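Local coordinates for uncharacterized protein YobA (Bacillus subtilis subsp. subtilis str. 168, PDB 4QY7), which is of unknown function but folds as a small OB-fold beta-barrel domain of the DUF3221 family, at residues A[4-15]-A[66-77]; A[50-61]-A[82-90]. All blocks are in the same frame, centred on the assembly; numbering follows the deposited sequence. Where two conformers were deposited one is given.

Contact 1: A[4-15]-A[66-77]; sequences TKMQSLVGYVVL and RGEKIKVWFHTR
Residues 4-15 and 66-77 pair as antiparallel beta strands between two inner strands of the mixed sheet, strand 7-15 lying beside strand 69-74 with their directions 158° apart. Backbone bonds run from Gln7-Phe74 through Leu9-Val72 and Gly11-Ile70, and Gly67 N ends the ladder on Val13 O at 2.8 Å. On one face, Lys69 reaches along the Tyr12 ring, CG anti to the backbone N (chi1 -172°), with CG over the ring 3.9 Å from its centroid; water 2 joins Lys69 NZ to Tyr12 OH. Further along this face, Ser8 CB sits over the five-membered ring of Trp73. The other face carries Leu9, whose CD2 meets Phe74 CE1 at 3.6 Å, and Gln7, whose CB lies over the Phe74 ring. The Gln7 amide works at both ends: NE2 donates to His75 O at 3.0 Å, and OE1, near the guanidinium plane, takes Arg77 NH1 at 2.8 Å. A leucine in place of Gln7 would probably leave His75 O and Arg77 NH1 without these partners, the guanidinium keeping its contact with the Phe74 ring. Beyond the ladder, Met6 SE lies over the His75 ring, and the two amide bonds fasten residues 75-77 to Gln7.

Contact 2: A[50-61]-A[82-90]; sequences IVIVGLSEIDNT and PPSATIQKY
Strands 50-54 and 84-86 run parallel, their directions 19° apart, in the register Ile52-Ser84, Val53-Ala85 and Gly54-Thr86. Four backbone bonds link them in the staggered parallel pattern: Ile52 uses its N on Pro83 O and its O for Ala85 N, and Gly54 does the same with Ala85 O and Ile87 N. Beyond Gly54 the first segment enters a type I turn, Leu55 to Ile58, and water 4 bridges the gap there. It donates to Gly54 O and Ile87 O, both at 2.7 Å, and accepts from Glu57 N, so three backbone groups of the two segments are held by one water.

At the start of the pair, Ile50 and Pro82 lie side by side, with Ile50 CG2 3.8 Å from Pro82 CG; a cis peptide bond precedes this proline. Ile87 is the main apolar link. Its CG1 lies between the backbone N and carbonyl carbon (chi1 61°), with CD1 3.9 Å from Leu55 CD2, while the other branch, CG2, lies 3.7 Å from Val53 CG1. Ile58 comes across from the turn: CD1 meets the backbone of Gln88, 3.5 Å from its C, and CG2 approaches Tyr90 CE2 obliquely at 3.8 Å. The Tyr90 hydroxyl hydrogen-bonds to Asp63, past the end of the first segment, and Thr61 CG2 lies at the edge of its ring. Val72 of the neighbouring strand packs on both Ile87 and Tyr90, and Val53 packs on strand 20-24, so Val53 and Ile87 are buried within the barrel. A parallel pair in an otherwise antiparallel, strongly curved sheet is characteristic of the OB-fold, where it brings the third and fifth strands of the barrel together.

In the fold
Contacts 1 and 2 lie in one mixed sheet with their centres about 7 Å apart. Along the chain their segments alternate: 4-15, 50-61, 66-77, 82-90. Strand 20-24 separates strands 7-16 and 50-54 on one side of the sheet, while strand 69-74 lies between 7-16 and 89-92 on the other. The contacts touch directly where Trp73 probably hydrogen-bonds through its backbone O to Gln88 N and through its N to Lys89 O. Segment 82-90 thus serves two neighbours, pairing with 50-54 through its first strand and with 69-74 through its second. This bridging brings the sheet round on itself, as expected for a closed OB-type barrel.

Contact 1: A[4-15]-A[66-77]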
loop_
_atom_site.group_PDB
_atom_site.type_symbol
_atom_site.label_atom_id
_atom_site.label_comp_id
_atom_site.label_asym_id
_atom_site.label_seq_id
_atom_site.Cartn_x
_atom_site.Cartn_y
_atom_site.Cartn_z
ATOM N N THR A 4 -9.704 18.853 8.088
ATOM C CA THR A 4 -9.807 17.952 6.934
ATOM C C THR A 4 -9.650 16.522 7.420
ATOM O O THR A 4 -8.624 16.205 8.015
ATOM C CB THR A 4 -8.749 18.300 5.873
ATOM O OG1 THR A 4 -8.780 19.708 5.623
ATOM C CG2 THR A 4 -8.953 17.530 4.566
ATOM N N LYS A 5 -10.674 15.679 7.206
ATOM C CA LYS A 5 -10.663 14.287 7.650
ATOM C C LYS A 5 -10.047 13.400 6.563
ATOM O O LYS A 5 -10.623 13.283 5.480
ATOM C CB LYS A 5 -12.095 13.825 7.990
HETATM N N MSE A 6 -8.870 12.792 6.834
HETATM C CA MSE A 6 -8.233 11.913 5.852
HETATM C C MSE A 6 -8.558 10.466 6.156
HETATM O O MSE A 6 -8.716 10.092 7.326
HETATM C CB MSE A 6 -6.705 12.093 5.838
HETATM C CG MSE A 6 -6.238 13.268 4.958
HETATM SE SE MSE A 6 -4.408 12.950 4.401
HETATM C CE MSE A 6 -3.552 13.121 6.064
ATOM N N GLN A 7 -8.619 9.652 5.108
ATOM C CA GLN A 7 -8.841 8.231 5.267
ATOM C C GLN A 7 -7.535 7.541 5.542
ATOM O O GLN A 7 -6.467 8.069 5.220
ATOM C CB GLN A 7 -9.438 7.631 4.000
ATOM C CG GLN A 7 -10.705 8.283 3.544
ATOM C CD GLN A 7 -11.334 7.429 2.485
ATOM O OE1 GLN A 7 -11.600 6.241 2.709
ATOM N NE2 GLN A 7 -11.533 7.986 1.315
ATOM N N SER A 8 -7.610 6.337 6.081
ATOM C CA SER A 8 -6.399 5.555 6.302
ATOM C C SER A 8 -6.659 4.076 6.120
ATOM O O SER A 8 -7.805 3.614 6.247
ATOM C CB SER A 8 -5.861 5.775 7.716
ATOM O OG SER A 8 -6.746 5.291 8.724
ATOM N N LEU A 9 -5.587 3.332 5.848
ATOM C CA LEU A 9 -5.675 1.876 5.801
ATOM C C LEU A 9 -4.342 1.270 6.125
ATOM O O LEU A 9 -3.312 1.931 5.967
ATOM C CB LEU A 9 -6.222 1.367 4.453
ATOM C CG LEU A 9 -5.405 1.658 3.208
ATOM C CD1 LEU A 9 -4.376 0.539 2.969
ATOM C CD2 LEU A 9 -6.315 1.720 1.948
ATOM N N VAL A 10 -4.355 -0.000 6.542
ATOM C CA VAL A 10 -3.152 -0.709 6.943
ATOM C C VAL A 10 -2.879 -1.840 5.992
ATOM O O VAL A 10 -3.801 -2.519 5.543
ATOM C CB VAL A 10 -3.355 -1.257 8.386
ATOM C CG1 VAL A 10 -2.238 -2.250 8.757
ATOM C CG2 VAL A 10 -3.427 -0.108 9.396
ATOM N N GLY A 11 -1.601 -2.046 5.697
ATOM C CA GLY A 11 -1.234 -3.157 4.816
ATOM C C GLY A 11 0.237 -3.440 4.875
ATOM O O GLY A 11 0.984 -2.704 5.512
ATOM N N TYR A 12 0.630 -4.528 4.247
ATOM C CA TYR A 12 2.028 -4.956 4.212
ATOM C C TYR A 12 2.633 -4.646 2.875
ATOM O O TYR A 12 2.039 -5.015 1.861
ATOM C CB TYR A 12 2.155 -6.471 4.471
ATOM C CG TYR A 12 1.670 -6.893 5.833
ATOM C CD1 TYR A 12 0.311 -7.088 6.078
ATOM C CD2 TYR A 12 2.542 -6.970 6.907
ATOM C CE1 TYR A 12 -0.155 -7.419 7.348
ATOM C CE2 TYR A 12 2.090 -7.336 8.180
ATOM C CZ TYR A 12 0.737 -7.544 8.391
ATOM O OH TYR A 12 0.243 -7.898 9.635
ATOM N N VAL A 13 3.841 -4.079 2.850
ATOM C CA VAL A 13 4.510 -3.728 1.587
ATOM C C VAL A 13 5.054 -4.980 0.938
ATOM O O VAL A 13 5.933 -5.580 1.518
ATOM C CB VAL A 13 5.654 -2.710 1.804
ATOM C CG1 VAL A 13 6.357 -2.344 0.484
ATOM C CG2 VAL A 13 5.144 -1.445 2.499
ATOM N N VAL A 14 4.572 -5.356 -0.251
ATOM C CA VAL A 14 5.066 -6.552 -0.970
ATOM C C VAL A 14 5.953 -6.148 -2.142
ATOM O O VAL A 14 6.915 -6.857 -2.448
ATOM C CB VAL A 14 3.960 -7.540 -1.434
ATOM C CG1 VAL A 14 3.425 -8.335 -0.253
ATOM C CG2 VAL A 14 2.829 -6.850 -2.189
ATOM N N LEU A 15 5.657 -5.018 -2.794
ATOM C CA LEU A 15 6.477 -4.476 -3.884
ATOM C C LEU A 15 6.625 -2.983 -3.685
ATOM O O LEU A 15 5.686 -2.329 -3.242
ATOM C CB LEU A 15 5.846 -4.752 -5.251
ATOM C CG LEU A 15 5.704 -6.215 -5.662
ATOM C CD1 LEU A 15 4.641 -6.370 -6.746
ATOM C CD2 LEU A 15 7.051 -6.781 -6.143
ATOM N N ARG A 66 10.017 -3.605 1.448
ATOM C CA ARG A 66 9.248 -4.855 1.417
ATOM C C ARG A 66 9.267 -5.508 2.780
ATOM O O ARG A 66 10.317 -5.549 3.458
ATOM C CB ARG A 66 9.814 -5.853 0.385
ATOM C CG ARG A 66 9.641 -5.450 -1.073
ATOM C CD ARG A 66 9.976 -6.626 -1.983
ATOM N NE ARG A 66 11.317 -7.174 -1.733
ATOM C CZ ARG A 66 11.711 -8.406 -2.051
ATOM N NH1 ARG A 66 10.873 -9.250 -2.649
ATOM N NH2 ARG A 66 12.947 -8.807 -1.772
ATOM N N GLY A 67 8.108 -5.980 3.190
ATOM C CA GLY A 67 7.968 -6.637 4.483
ATOM C C GLY A 67 7.508 -5.732 5.594
ATOM O O GLY A 67 7.070 -6.225 6.640
ATOM N N GLU A 68 7.581 -4.409 5.401
ATOM C CA GLU A 68 7.087 -3.491 6.410
ATOM C C GLU A 68 5.573 -3.490 6.451
ATOM O O GLU A 68 4.920 -3.494 5.401
ATOM C CB GLU A 68 7.567 -2.060 6.134
ATOM C CG GLU A 68 9.079 -1.888 6.303
ATOM C CD GLU A 68 9.638 -1.983 7.708
ATOM O OE1 GLU A 68 8.852 -1.959 8.682
ATOM O OE2 GLU A 68 10.881 -2.031 7.835
ATOM N N LYS A 69 5.020 -3.421 7.668
ATOM C CA LYS A 69 3.592 -3.214 7.882
ATOM C C LYS A 69 3.417 -1.706 8.078
ATOM O O LYS A 69 4.129 -1.106 8.891
ATOM C CB LYS A 69 3.107 -3.989 9.105
ATOM C CG LYS A 69 1.595 -3.953 9.263
ATOM C CD LYS A 69 1.227 -4.569 10.609
ATOM C CE LYS A 69 -0.264 -4.745 10.772
ATOM N NZ LYS A 69 -0.574 -5.573 11.969
ATOM N N ILE A 70 2.523 -1.086 7.321
ATOM C CA ILE A 70 2.360 0.363 7.422
ATOM C C ILE A 70 0.907 0.771 7.482
ATOM O O ILE A 70 0.009 0.032 7.049
ATOM C CB ILE A 70 3.030 1.080 6.195
ATOM C CG1 ILE A 70 2.272 0.763 4.869
ATOM C CG2 ILE A 70 4.519 0.669 6.051
ATOM C CD1 ILE A 70 2.850 1.513 3.641
ATOM N N LYS A 71 0.702 1.981 7.979
ATOM C CA LYS A 71 -0.573 2.684 7.910
ATOM C C LYS A 71 -0.372 3.824 6.936
ATOM O O LYS A 71 0.607 4.560 7.074
ATOM C CB LYS A 71 -0.972 3.217 9.274
ATOM C CG LYS A 71 -2.381 3.800 9.287
ATOM C CD LYS A 71 -2.814 3.991 10.744
ATOM C CE LYS A 71 -4.200 4.512 10.893
ATOM N NZ LYS A 71 -4.484 4.833 12.326
ATOM N N VAL A 72 -1.278 4.005 5.968
ATOM C CA VAL A 72 -1.169 5.109 5.005
ATOM C C VAL A 72 -2.359 6.012 5.172
ATOM O O VAL A 72 -3.442 5.509 5.563
ATOM C CB VAL A 72 -1.054 4.619 3.540
ATOM C CG1 VAL A 72 0.199 3.745 3.364
ATOM C CG2 VAL A 72 -2.314 3.853 3.096
ATOM N N TRP A 73 -2.184 7.301 4.817
ATOM C CA TRP A 73 -3.252 8.305 4.868
ATOM C C TRP A 73 -3.453 8.898 3.506
ATOM O O TRP A 73 -2.471 9.146 2.786
ATOM C CB TRP A 73 -2.958 9.425 5.864
ATOM C CG TRP A 73 -3.179 9.023 7.278
ATOM C CD1 TRP A 73 -4.314 9.197 8.016
ATOM C CD2 TRP A 73 -2.252 8.347 8.116
ATOM N NE1 TRP A 73 -4.143 8.667 9.271
ATOM C CE2 TRP A 73 -2.876 8.162 9.370
ATOM C CE3 TRP A 73 -0.934 7.900 7.945
ATOM C CZ2 TRP A 73 -2.232 7.539 10.436
ATOM C CZ3 TRP A 73 -0.303 7.266 8.998
ATOM C CH2 TRP A 73 -0.943 7.103 10.231
ATOM N N PHE A 74 -4.733 9.107 3.120
ATOM C CA PHE A 74 -5.037 9.609 1.786
ATOM C C PHE A 74 -6.406 10.258 1.766
ATOM O O PHE A 74 -7.205 10.007 2.667
ATOM C CB PHE A 74 -4.997 8.439 0.771
ATOM C CG PHE A 74 -5.943 7.312 1.121
ATOM C CD1 PHE A 74 -5.548 6.280 1.972
ATOM C CD2 PHE A 74 -7.213 7.245 0.558
ATOM C CE1 PHE A 74 -6.454 5.285 2.352
ATOM C CE2 PHE A 74 -8.102 6.242 0.926
ATOM C CZ PHE A 74 -7.703 5.241 1.791
ATOM N N HIS A 75 -6.684 11.084 0.765
ATOM C CA HIS A 75 -7.996 11.732 0.691
ATOM C C HIS A 75 -9.052 10.782 0.112
ATOM O O HIS A 75 -10.125 10.610 0.709
ATOM C CB HIS A 75 -7.920 13.012 -0.136
ATOM C CG HIS A 75 -7.044 14.034 0.504
ATOM N ND1 HIS A 75 -7.405 14.653 1.703
ATOM C CD2 HIS A 75 -5.817 14.465 0.144
ATOM C CE1 HIS A 75 -6.398 15.453 2.007
ATOM N NE2 HIS A 75 -5.423 15.382 1.091
ATOM N N THR A 76 -8.769 10.189 -1.052
ATOM C CA THR A 76 -9.729 9.307 -1.722
ATOM C C THR A 76 -9.085 8.205 -2.501
ATOM O O THR A 76 -7.918 8.309 -2.877
ATOM C CB THR A 76 -10.588 10.147 -2.693
ATOM O OG1 THR A 76 -11.667 9.341 -3.177
ATOM C CG2 THR A 76 -9.797 10.668 -3.886
ATOM N N ARG A 77 -9.866 7.147 -2.768
ATOM C CA ARG A 77 -9.435 6.038 -3.600
ATOM C C ARG A 77 -9.773 6.366 -5.018
ATOM O O ARG A 77 -10.861 6.888 -5.298
ATOM C CB ARG A 77 -10.117 4.692 -3.260
ATOM C CG ARG A 77 -9.700 4.015 -1.959
ATOM C CD ARG A 77 -10.720 2.924 -1.599
ATOM N NE ARG A 77 -10.426 2.317 -0.287
ATOM C CZ ARG A 77 -10.670 2.893 0.888
ATOM N NH1 ARG A 77 -11.200 4.113 0.946
ATOM N NH2 ARG A 77 -10.351 2.271 2.019
HETATM O O HOH W 1 -10.352 13.944 2.533
HETATM O O HOH W 2 0.386 -8.139 12.172
HETATM O O HOH W 3 8.325 -8.807 -3.630
#

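Contact 2: A[50-61]-A[82-90]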
loop_
_atom_site.group_PDB
_atom_site.type_symbol
_atom_site.label_atom_id
_atom_site.label_comp_id
_atom_site.label_asym_id
_atom_site.label_seq_id
_atom_site.Cartn_x
_atom_site.Cartn_y
_atom_site.Cartn_z
ATOM N N ILE A 50 -5.610 -6.135 -2.080
ATOM C CA ILE A 50 -4.454 -5.400 -2.578
ATOM C C ILE A 50 -4.818 -3.951 -2.711
ATOM O O ILE A 50 -5.943 -3.628 -3.135
ATOM C CB ILE A 50 -4.006 -5.905 -3.979
ATOM C CG1 ILE A 50 -3.485 -7.314 -3.935
ATOM C CG2 ILE A 50 -2.955 -4.971 -4.653
ATOM C CD1 ILE A 50 -3.883 -7.999 -5.130
ATOM N N VAL A 51 -3.870 -3.074 -2.401
ATOM C CA VAL A 51 -4.008 -1.634 -2.579
ATOM C C VAL A 51 -2.729 -1.140 -3.228
ATOM O O VAL A 51 -1.632 -1.557 -2.789
ATOM C CB VAL A 51 -4.264 -0.875 -1.255
ATOM C CG1 VAL A 51 -4.497 0.615 -1.528
ATOM C CG2 VAL A 51 -5.445 -1.482 -0.488
ATOM N N ILE A 52 -2.832 -0.247 -4.205
ATOM C CA ILE A 52 -1.661 0.338 -4.827
ATOM C C ILE A 52 -1.556 1.744 -4.260
ATOM O O ILE A 52 -2.523 2.477 -4.353
ATOM C CB ILE A 52 -1.817 0.303 -6.363
ATOM C CG1 ILE A 52 -1.843 -1.182 -6.832
ATOM C CG2 ILE A 52 -0.665 1.091 -7.026
ATOM C CD1 ILE A 52 -2.292 -1.399 -8.093
ATOM N N VAL A 53 -0.427 2.124 -3.676
ATOM C CA VAL A 53 -0.278 3.458 -3.120
ATOM C C VAL A 53 0.759 4.240 -3.931
ATOM O O VAL A 53 1.883 3.795 -4.115
ATOM C CB VAL A 53 0.030 3.488 -1.607
ATOM C CG1 VAL A 53 -1.155 2.910 -0.808
ATOM C CG2 VAL A 53 1.322 2.749 -1.257
ATOM N N GLY A 54 0.335 5.354 -4.490
ATOM C CA GLY A 54 1.226 6.231 -5.218
ATOM C C GLY A 54 2.064 7.023 -4.232
ATOM O O GLY A 54 1.524 7.598 -3.279
ATOM N N LEU A 55 3.380 7.093 -4.474
ATOM C CA LEU A 55 4.314 7.768 -3.559
ATOM C C LEU A 55 4.835 9.142 -4.047
ATOM O O LEU A 55 5.706 9.710 -3.366
ATOM C CB LEU A 55 5.521 6.821 -3.369
ATOM C CG LEU A 55 5.196 5.413 -2.835
ATOM C CD1 LEU A 55 6.430 4.527 -2.865
ATOM C CD2 LEU A 55 4.571 5.480 -1.445
ATOM N N SER A 56 4.285 9.701 -5.146
ATOM C CA SER A 56 4.745 10.987 -5.704
ATOM C C SER A 56 4.774 12.129 -4.697
ATOM O O SER A 56 5.599 13.033 -4.839
ATOM C CB SER A 56 3.848 11.418 -6.857
ATOM O OG SER A 56 3.832 10.440 -7.880
ATOM N N GLU A 57 3.842 12.139 -3.733
ATOM C CA GLU A 57 3.746 13.233 -2.775
ATOM C C GLU A 57 4.610 13.060 -1.539
ATOM O O GLU A 57 4.741 14.035 -0.822
ATOM C CB GLU A 57 2.282 13.449 -2.342
ATOM C CG GLU A 57 1.378 13.898 -3.472
ATOM C CD GLU A 57 1.724 15.284 -3.974
ATOM O OE1 GLU A 57 1.544 16.256 -3.206
ATOM O OE2 GLU A 57 2.236 15.392 -5.112
ATOM N N ILE A 58 5.243 11.895 -1.311
ATOM C CA ILE A 58 6.080 11.683 -0.140
ATOM C C ILE A 58 7.477 12.168 -0.466
ATOM O O ILE A 58 8.033 11.764 -1.485
ATOM C CB ILE A 58 6.094 10.201 0.302
ATOM C CG1 ILE A 58 4.660 9.617 0.501
ATOM C CG2 ILE A 58 6.934 10.064 1.564
ATOM C CD1 ILE A 58 3.820 10.253 1.579
ATOM N N ASP A 59 8.056 12.989 0.411
ATOM C CA ASP A 59 9.387 13.588 0.207
ATOM C C ASP A 59 10.515 12.541 0.107
ATOM O O ASP A 59 11.343 12.635 -0.796
ATOM C CB ASP A 59 9.716 14.605 1.320
ATOM C CG ASP A 59 9.652 14.081 2.741
ATOM O OD1 ASP A 59 9.282 12.897 2.925
ATOM O OD2 ASP A 59 9.926 14.864 3.672
ATOM N N ASN A 60 10.520 11.540 0.993
ATOM C CA ASN A 60 11.539 10.489 0.990
ATOM C C ASN A 60 10.904 9.160 1.377
ATOM O O ASN A 60 10.212 9.091 2.390
ATOM C CB ASN A 60 12.663 10.847 1.959
ATOM C CG ASN A 60 13.848 9.904 1.872
ATOM O OD1 ASN A 60 13.800 8.765 2.358
ATOM N ND2 ASN A 60 14.933 10.334 1.230
ATOM N N THR A 61 11.115 8.110 0.573
ATOM C CA THR A 61 10.522 6.796 0.848
ATOM C C THR A 61 11.588 5.717 1.026
ATOM O O THR A 61 11.293 4.541 0.817
ATOM C CB THR A 61 9.570 6.413 -0.291
ATOM O OG1 THR A 61 10.334 6.232 -1.492
ATOM C CG2 THR A 61 8.516 7.464 -0.516
ATOM N N PRO A 82 -7.139 -3.363 -8.634
ATOM C CA PRO A 82 -7.278 -3.015 -7.211
ATOM C C PRO A 82 -7.415 -1.519 -6.968
ATOM O O PRO A 82 -6.952 -0.714 -7.774
ATOM C CB PRO A 82 -5.954 -3.489 -6.580
ATOM C CG PRO A 82 -5.314 -4.361 -7.559
ATOM C CD PRO A 82 -5.842 -3.991 -8.920
ATOM N N PRO A 83 -7.977 -1.132 -5.821
ATOM C CA PRO A 83 -8.037 0.290 -5.506
ATOM C C PRO A 83 -6.644 0.877 -5.409
ATOM O O PRO A 83 -5.670 0.170 -5.120
ATOM C CB PRO A 83 -8.760 0.361 -4.146
ATOM C CG PRO A 83 -8.912 -0.996 -3.679
ATOM C CD PRO A 83 -8.516 -1.977 -4.741
ATOM N N SER A 84 -6.546 2.141 -5.692
ATOM C CA SER A 84 -5.299 2.851 -5.637
ATOM C C SER A 84 -5.510 4.219 -5.045
ATOM O O SER A 84 -6.639 4.741 -5.061
ATOM C CB SER A 84 -4.692 2.951 -7.028
ATOM O OG SER A 84 -5.677 3.396 -7.947
ATOM N N ALA A 85 -4.458 4.768 -4.437
ATOM C CA ALA A 85 -4.588 6.109 -3.888
ATOM C C ALA A 85 -3.265 6.785 -3.815
ATOM O O ALA A 85 -2.260 6.117 -3.523
ATOM C CB ALA A 85 -5.198 6.048 -2.490
ATOM N N THR A 86 -3.255 8.111 -4.015
ATOM C CA THR A 86 -2.037 8.912 -3.797
ATOM C C THR A 86 -1.962 9.178 -2.311
ATOM O O THR A 86 -2.917 9.744 -1.790
ATOM C CB THR A 86 -2.121 10.227 -4.541
ATOM O OG1 THR A 86 -2.343 9.947 -5.918
ATOM C CG2 THR A 86 -0.856 11.066 -4.354
ATOM N N ILE A 87 -0.902 8.777 -1.614
ATOM C CA ILE A 87 -0.909 8.932 -0.159
ATOM C C ILE A 87 -0.187 10.185 0.257
ATOM O O ILE A 87 0.698 10.654 -0.464
ATOM C CB ILE A 87 -0.351 7.689 0.568
ATOM C CG1 ILE A 87 1.132 7.390 0.182
ATOM C CG2 ILE A 87 -1.250 6.467 0.240
ATOM C CD1 ILE A 87 1.881 6.459 1.178
ATOM N N GLN A 88 -0.603 10.760 1.385
ATOM C CA GLN A 88 -0.006 11.990 1.922
ATOM C C GLN A 88 0.965 11.686 3.048
ATOM O O GLN A 88 1.809 12.517 3.378
ATOM C CB GLN A 88 -1.099 12.933 2.454
ATOM C CG GLN A 88 -2.191 13.289 1.441
ATOM C CD GLN A 88 -1.660 13.973 0.205
ATOM O OE1 GLN A 88 -0.724 14.776 0.264
ATOM N NE2 GLN A 88 -2.262 13.695 -0.943
ATOM N N LYS A 89 0.841 10.500 3.671
ATOM C CA LYS A 89 1.696 10.158 4.773
ATOM C C LYS A 89 1.659 8.687 5.015
ATOM O O LYS A 89 0.702 8.003 4.637
ATOM C CB LYS A 89 1.160 10.898 6.020
ATOM C CG LYS A 89 1.845 10.568 7.355
ATOM C CD LYS A 89 1.445 11.554 8.451
ATOM C CE LYS A 89 0.065 11.311 9.013
ATOM N NZ LYS A 89 -0.414 12.478 9.802
ATOM N N TYR A 90 2.709 8.162 5.625
ATOM C CA TYR A 90 2.644 6.782 6.083
ATOM C C TYR A 90 3.372 6.666 7.395
ATOM O O TYR A 90 4.213 7.507 7.744
ATOM C CB TYR A 90 3.167 5.739 5.086
ATOM C CG TYR A 90 4.636 5.899 4.763
ATOM C CD1 TYR A 90 5.609 5.255 5.516
ATOM C CD2 TYR A 90 5.046 6.586 3.627
ATOM C CE1 TYR A 90 6.965 5.425 5.237
ATOM C CE2 TYR A 90 6.391 6.710 3.302
ATOM C CZ TYR A 90 7.348 6.137 4.111
ATOM O OH TYR A 90 8.660 6.295 3.754
HETATM O O HOH W 4 2.199 10.153 -2.635
#